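Local coordinates for protein citrate synthase (Sulfolobus solfataricus, PDB 1O7X) that belongs to the citrate synthase family of largely helical enzymes and forms an assembly of two chains, at residues Thr167-Ala172 with Leu276-Arg281; Asn171-Ala176 with Ile318-Leu323. All blocks are in the same frame, centred on the assembly; numbering follows the deposited sequence.

Interaction 1 of 2, residues Thr167-Ala172 with Leu276-Arg281; sequences TDEINA and LTLIER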
loop_
_atom_site.group_PDB
_atom_site.type_symbol
_atom_site.label_atom_id
_atom_site.label_comp_id
_atom_site.label_asym_id
_atom_site.label_seq_id
_atom_site.Cartn_x
_atom_site.Cartn_y
_atom_site.Cartn_z
ATOM N N THR A 167 -28.649 16.490 -17.413
ATOM C CA THR A 167 -28.652 15.157 -17.999
ATOM C C THR A 167 -27.345 14.803 -18.692
ATOM O O THR A 167 -26.738 13.768 -18.382
ATOM C CB THR A 167 -29.815 15.054 -19.012
ATOM O OG1 THR A 167 -30.993 15.387 -18.272
ATOM C CG2 THR A 167 -29.918 13.665 -19.606
ATOM N N ASP A 168 -26.882 15.630 -19.624
ATOM C CA ASP A 168 -25.638 15.367 -20.337
ATOM C C ASP A 168 -24.498 15.142 -19.353
ATOM O O ASP A 168 -23.762 14.168 -19.487
ATOM C CB ASP A 168 -25.321 16.492 -21.333
ATOM C CG ASP A 168 -26.243 16.488 -22.539
ATOM O OD1 ASP A 168 -27.148 15.625 -22.625
ATOM O OD2 ASP A 168 -26.076 17.343 -23.435
ATOM N N GLU A 169 -24.353 16.046 -18.393
ATOM C CA GLU A 169 -23.355 15.966 -17.345
ATOM C C GLU A 169 -23.465 14.688 -16.521
ATOM O O GLU A 169 -22.556 13.836 -16.541
ATOM C CB GLU A 169 -23.513 17.178 -16.419
ATOM C CG GLU A 169 -23.292 18.478 -17.176
ATOM C CD GLU A 169 -23.266 19.682 -16.265
ATOM O OE1 GLU A 169 -24.060 19.777 -15.316
ATOM O OE2 GLU A 169 -22.420 20.560 -16.507
ATOM N N ILE A 170 -24.638 14.450 -15.921
ATOM C CA ILE A 170 -24.862 13.250 -15.131
ATOM C C ILE A 170 -24.523 12.014 -15.939
ATOM O O ILE A 170 -24.006 11.039 -15.412
ATOM C CB ILE A 170 -26.307 13.095 -14.631
ATOM C CG1 ILE A 170 -26.657 14.303 -13.771
ATOM C CG2 ILE A 170 -26.504 11.774 -13.893
ATOM C CD1 ILE A 170 -28.021 14.247 -13.149
ATOM N N ASN A 171 -24.884 12.031 -17.205
ATOM C CA ASN A 171 -24.619 10.948 -18.117
ATOM C C ASN A 171 -23.129 10.759 -18.369
ATOM O O ASN A 171 -22.644 9.624 -18.436
ATOM C CB ASN A 171 -25.317 11.300 -19.442
ATOM C CG ASN A 171 -25.233 10.083 -20.345
ATOM O OD1 ASN A 171 -25.942 9.112 -20.048
ATOM N ND2 ASN A 171 -24.390 10.149 -21.366
ATOM N N ALA A 172 -22.418 11.870 -18.575
ATOM C CA ALA A 172 -20.987 11.776 -18.894
ATOM C C ALA A 172 -20.231 11.269 -17.670
ATOM O O ALA A 172 -19.466 10.310 -17.806
ATOM C CB ALA A 172 -20.465 13.057 -19.498
ATOM N N LEU A 276 -18.040 15.070 -27.313
ATOM C CA LEU A 276 -18.828 15.785 -28.307
ATOM C C LEU A 276 -20.098 16.273 -27.608
ATOM O O LEU A 276 -20.508 17.417 -27.765
ATOM C CB LEU A 276 -19.262 14.978 -29.522
ATOM C CG LEU A 276 -18.262 14.718 -30.652
ATOM C CD1 LEU A 276 -18.727 13.553 -31.512
ATOM C CD2 LEU A 276 -18.040 15.932 -31.533
ATOM N N THR A 277 -20.672 15.384 -26.808
ATOM C CA THR A 277 -21.879 15.642 -26.049
ATOM C C THR A 277 -21.849 16.844 -25.137
ATOM O O THR A 277 -22.959 17.350 -24.890
ATOM C CB THR A 277 -22.265 14.343 -25.313
ATOM O OG1 THR A 277 -23.531 13.896 -25.825
ATOM C CG2 THR A 277 -22.365 14.429 -23.804
ATOM N N LEU A 278 -20.716 17.316 -24.618
ATOM C CA LEU A 278 -20.758 18.456 -23.709
ATOM C C LEU A 278 -19.931 19.679 -24.083
ATOM O O LEU A 278 -19.995 20.687 -23.352
ATOM C CB LEU A 278 -20.371 18.016 -22.289
ATOM C CG LEU A 278 -20.945 16.744 -21.687
ATOM C CD1 LEU A 278 -19.907 15.637 -21.736
ATOM C CD2 LEU A 278 -21.428 16.933 -20.260
ATOM N N ILE A 279 -19.182 19.680 -25.181
ATOM C CA ILE A 279 -18.376 20.838 -25.545
ATOM C C ILE A 279 -19.128 22.069 -26.016
ATOM O O ILE A 279 -18.603 23.191 -25.908
ATOM C CB ILE A 279 -17.267 20.495 -26.561
ATOM C CG1 ILE A 279 -17.845 19.798 -27.789
ATOM C CG2 ILE A 279 -16.203 19.661 -25.861
ATOM C CD1 ILE A 279 -16.984 19.932 -29.026
ATOM N N GLU A 280 -20.368 21.966 -26.469
ATOM C CA GLU A 280 -21.181 23.135 -26.806
ATOM C C GLU A 280 -21.071 24.152 -25.664
ATOM O O GLU A 280 -20.621 25.280 -25.817
ATOM C CB GLU A 280 -22.655 22.777 -26.967
ATOM C CG GLU A 280 -22.881 21.512 -27.767
ATOM C CD GLU A 280 -22.665 20.238 -26.967
ATOM O OE1 GLU A 280 -22.804 20.303 -25.727
ATOM O OE2 GLU A 280 -22.355 19.209 -27.606
ATOM N N ARG A 281 -21.491 23.690 -24.486
ATOM C CA ARG A 281 -21.451 24.450 -23.255
ATOM C C ARG A 281 -20.086 25.092 -23.013
ATOM O O ARG A 281 -20.019 26.287 -22.715
ATOM C CB ARG A 281 -21.809 23.541 -22.068
ATOM C CG ARG A 281 -21.126 23.860 -20.752
ATOM C CD ARG A 281 -21.977 23.544 -19.536
ATOM N NE ARG A 281 -21.921 24.599 -18.521
ATOM C CZ ARG A 281 -22.055 24.383 -17.216
ATOM N NH1 ARG A 281 -22.245 23.159 -16.741
ATOM N NH2 ARG A 281 -21.998 25.403 -16.367
#
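Leu278 pushes its forked end against the first turns of helix 167-180, joining two helices of the mainly alpha-helical citrate synthase fold near the protein surface. Its two methyls spread over Ala172 and Glu169. Leu278 CD1 meets Ala172 CB at 3.5 Å, while Leu278 CD2 lies over the backbone one turn earlier, 3.6 Å from Glu169 N, and also touches Glu169 CG at 3.9 Å. Leu323 of helix 316-323 packs on the same leucine from outside this pair. Closer to solvent, Asp168 CB is 4.4 Å from Thr277 CG2.

Toward Arg281, in the turn that follows, the contact becomes polar. Glu169 sets out beside its own backbone N (chi1 -61°) and runs extended beyond CG, which brings its carboxylate up to the bent chain of Arg281; the two side chains cross at about a right angle. Glu169 OE1 accepts a hydrogen bond from Thr166 N, fixing one oxygen of the group, and Glu169 OE2 makes a salt bridge to Arg281 NH1 at 2.6 Å, with a long, weak ion pair to Arg163 besides. The carboxylate sits at the guanidinium edge, the planes 41° apart, and the hydrogen bond from Arg281 NH1 to Glu169 OE2 is weak, bent to 116° at the hydrogen.

Interaction 2 of 2, residues Asn171-Ala176 with Ile318-Leu323; sequences NAMDKA and IVFYAL
Leu323 reaches from helix 316-323 into the angle between Ala172 and Met173, and it has the most surface buried here, followed by Met173 and Ala172. Its two methyls divide the work. Leu323 CD1 touches the sulfur, Met173 SD, at 3.6 Å and is also 3.9 Å from Met173 CB, lying against the methionine from CB out to the sulfur. The other branch, Leu323 CD2, meets Ala172 CB at 3.8 Å.

Met173 leaves its helix with CG anti to the backbone N (chi1 -166°), then bends at chi2 and chi3. That bend carries the sulfur past Leu323 and the terminal methyl on to Phe320, where Met173 CE stands 4.1 Å from Phe320 CE2. The methionine crosses both the leucine and the phenylalanine side chains at about a right angle. Ala153 and Leu157 of helix 152-161 also touch Met173.

This is helix-on-helix packing inside the mainly alpha-helical body of a citrate synthase: the short segments approach to 10.3 Å between axes and run roughly antiparallel, at 144°. The small side chains of Ala172 and Ala176, one turn apart, face the other helix, and larger groups fill in against them. Val319 CG1 lies 4.0 Å from Ala172 CB. A turn further along helix 167-180, Ala176 CB comes to 3.9 Å from Phe320 CE2, the same ring atom that meets the methionine methyl. Phe330 and Leu333 of helix 330-352 also touch this ring.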
loop_
_atom_site.group_PDB
_atom_site.type_symbol
_atom_site.label_atom_id
_atom_site.label_comp_id
_atom_site.label_asym_id
_atom_site.label_seq_id
_atom_site.Cartn_x
_atom_site.Cartn_y
_atom_site.Cartn_z
ATOM N N ASN A 171 -24.884 12.031 -17.205
ATOM C CA ASN A 171 -24.619 10.948 -18.117
ATOM C C ASN A 171 -23.129 10.759 -18.369
ATOM O O ASN A 171 -22.644 9.624 -18.436
ATOM C CB ASN A 171 -25.317 11.300 -19.442
ATOM C CG ASN A 171 -25.233 10.083 -20.345
ATOM O OD1 ASN A 171 -25.942 9.112 -20.048
ATOM N ND2 ASN A 171 -24.390 10.149 -21.366
ATOM N N ALA A 172 -22.418 11.870 -18.575
ATOM C CA ALA A 172 -20.987 11.776 -18.894
ATOM C C ALA A 172 -20.231 11.269 -17.670
ATOM O O ALA A 172 -19.466 10.310 -17.806
ATOM C CB ALA A 172 -20.465 13.057 -19.498
ATOM N N MET A 173 -20.508 11.793 -16.482
ATOM C CA MET A 173 -19.876 11.292 -15.275
ATOM C C MET A 173 -20.176 9.800 -15.104
ATOM O O MET A 173 -19.236 9.010 -14.953
ATOM C CB MET A 173 -20.317 12.022 -14.000
ATOM C CG MET A 173 -19.377 11.691 -12.829
ATOM S SD MET A 173 -17.680 12.115 -13.270
ATOM C CE MET A 173 -16.762 10.643 -12.876
ATOM N N ASP A 174 -21.446 9.418 -15.107
ATOM C CA ASP A 174 -21.894 8.045 -14.970
ATOM C C ASP A 174 -21.306 7.072 -15.982
ATOM O O ASP A 174 -21.059 5.912 -15.633
ATOM C CB ASP A 174 -23.430 7.997 -15.032
ATOM C CG ASP A 174 -23.992 6.584 -15.092
ATOM O OD1 ASP A 174 -24.368 6.133 -16.204
ATOM O OD2 ASP A 174 -24.034 5.915 -14.027
ATOM N N LYS A 175 -21.082 7.473 -17.230
ATOM C CA LYS A 175 -20.514 6.566 -18.231
ATOM C C LYS A 175 -19.002 6.415 -18.034
ATOM O O LYS A 175 -18.415 5.348 -18.233
ATOM C CB LYS A 175 -20.791 6.998 -19.672
ATOM C CG LYS A 175 -22.243 7.136 -20.047
ATOM C CD LYS A 175 -23.090 5.978 -19.556
ATOM C CE LYS A 175 -24.556 6.393 -19.610
ATOM N NZ LYS A 175 -25.362 5.522 -18.705
ATOM N N ALA A 176 -18.419 7.528 -17.572
ATOM C CA ALA A 176 -17.010 7.581 -17.231
ATOM C C ALA A 176 -16.673 6.478 -16.216
ATOM O O ALA A 176 -15.691 5.766 -16.397
ATOM C CB ALA A 176 -16.660 8.929 -16.625
ATOM N N ILE A 318 -10.645 15.507 -21.527
ATOM C CA ILE A 318 -11.655 16.444 -22.034
ATOM C C ILE A 318 -13.011 16.249 -21.390
ATOM O O ILE A 318 -13.656 17.231 -20.982
ATOM C CB ILE A 318 -11.671 16.431 -23.572
ATOM C CG1 ILE A 318 -10.433 17.217 -24.039
ATOM C CG2 ILE A 318 -12.929 17.031 -24.181
ATOM C CD1 ILE A 318 -10.074 17.037 -25.485
ATOM N N VAL A 319 -13.504 15.025 -21.202
ATOM C CA VAL A 319 -14.807 14.882 -20.532
ATOM C C VAL A 319 -14.760 15.490 -19.133
ATOM O O VAL A 319 -15.626 16.278 -18.707
ATOM C CB VAL A 319 -15.249 13.413 -20.504
ATOM C CG1 VAL A 319 -16.482 13.168 -19.651
ATOM C CG2 VAL A 319 -15.470 12.964 -21.938
ATOM N N PHE A 320 -13.713 15.118 -18.378
ATOM C CA PHE A 320 -13.585 15.588 -16.992
ATOM C C PHE A 320 -13.466 17.103 -16.979
ATOM O O PHE A 320 -14.137 17.718 -16.163
ATOM C CB PHE A 320 -12.462 14.900 -16.220
ATOM C CG PHE A 320 -12.549 13.403 -16.127
ATOM C CD1 PHE A 320 -11.460 12.611 -16.457
ATOM C CD2 PHE A 320 -13.713 12.789 -15.692
ATOM C CE1 PHE A 320 -11.563 11.233 -16.358
ATOM C CE2 PHE A 320 -13.803 11.416 -15.606
ATOM C CZ PHE A 320 -12.740 10.616 -15.942
ATOM N N TYR A 321 -12.648 17.662 -17.871
ATOM C CA TYR A 321 -12.478 19.104 -17.981
ATOM C C TYR A 321 -13.818 19.749 -18.344
ATOM O O TYR A 321 -14.271 20.691 -17.709
ATOM C CB TYR A 321 -11.441 19.493 -19.023
ATOM C CG TYR A 321 -11.129 20.974 -19.053
ATOM C CD1 TYR A 321 -10.387 21.564 -18.031
ATOM C CD2 TYR A 321 -11.564 21.790 -20.088
ATOM C CE1 TYR A 321 -10.095 22.912 -18.038
ATOM C CE2 TYR A 321 -11.268 23.149 -20.099
ATOM C CZ TYR A 321 -10.539 23.711 -19.074
ATOM O OH TYR A 321 -10.239 25.050 -19.082
ATOM N N ALA A 322 -14.538 19.147 -19.288
ATOM C CA ALA A 322 -15.853 19.636 -19.672
ATOM C C ALA A 322 -16.829 19.554 -18.508
ATOM O O ALA A 322 -17.683 20.447 -18.397
ATOM C CB ALA A 322 -16.347 18.912 -20.914
ATOM N N LEU A 323 -16.762 18.582 -17.609
ATOM C CA LEU A 323 -17.700 18.541 -16.491
ATOM C C LEU A 323 -17.342 19.624 -15.472
ATOM O O LEU A 323 -18.193 19.963 -14.641
ATOM C CB LEU A 323 -17.820 17.182 -15.812
ATOM C CG LEU A 323 -18.133 15.921 -16.599
ATOM C CD1 LEU A 323 -18.070 14.653 -15.765
ATOM C CD2 LEU A 323 -19.539 15.971 -17.185
#

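Both contacts start from helix 167-180. Following the chain from its N terminus, interaction 1 closes first, when 276-281, the last part of helix 266-279 and the turn after it, returns to 167-172 after 103 intervening residues, 64 of them helical. Interaction 2 closes later, when 318-323 comes back to 171-176. The two loops start from overlapping segments that share Asn171 and Ala172, and nearly all of the shorter one lies within the span of the longer. Their centres are 7 Å apart, and they meet directly where Leu278 CD2 lies 3.7 Å from Leu323 CD2. Helices 167-180, 266-279 and 316-323 thus pack on one another, from a partly exposed edge to the buried interior.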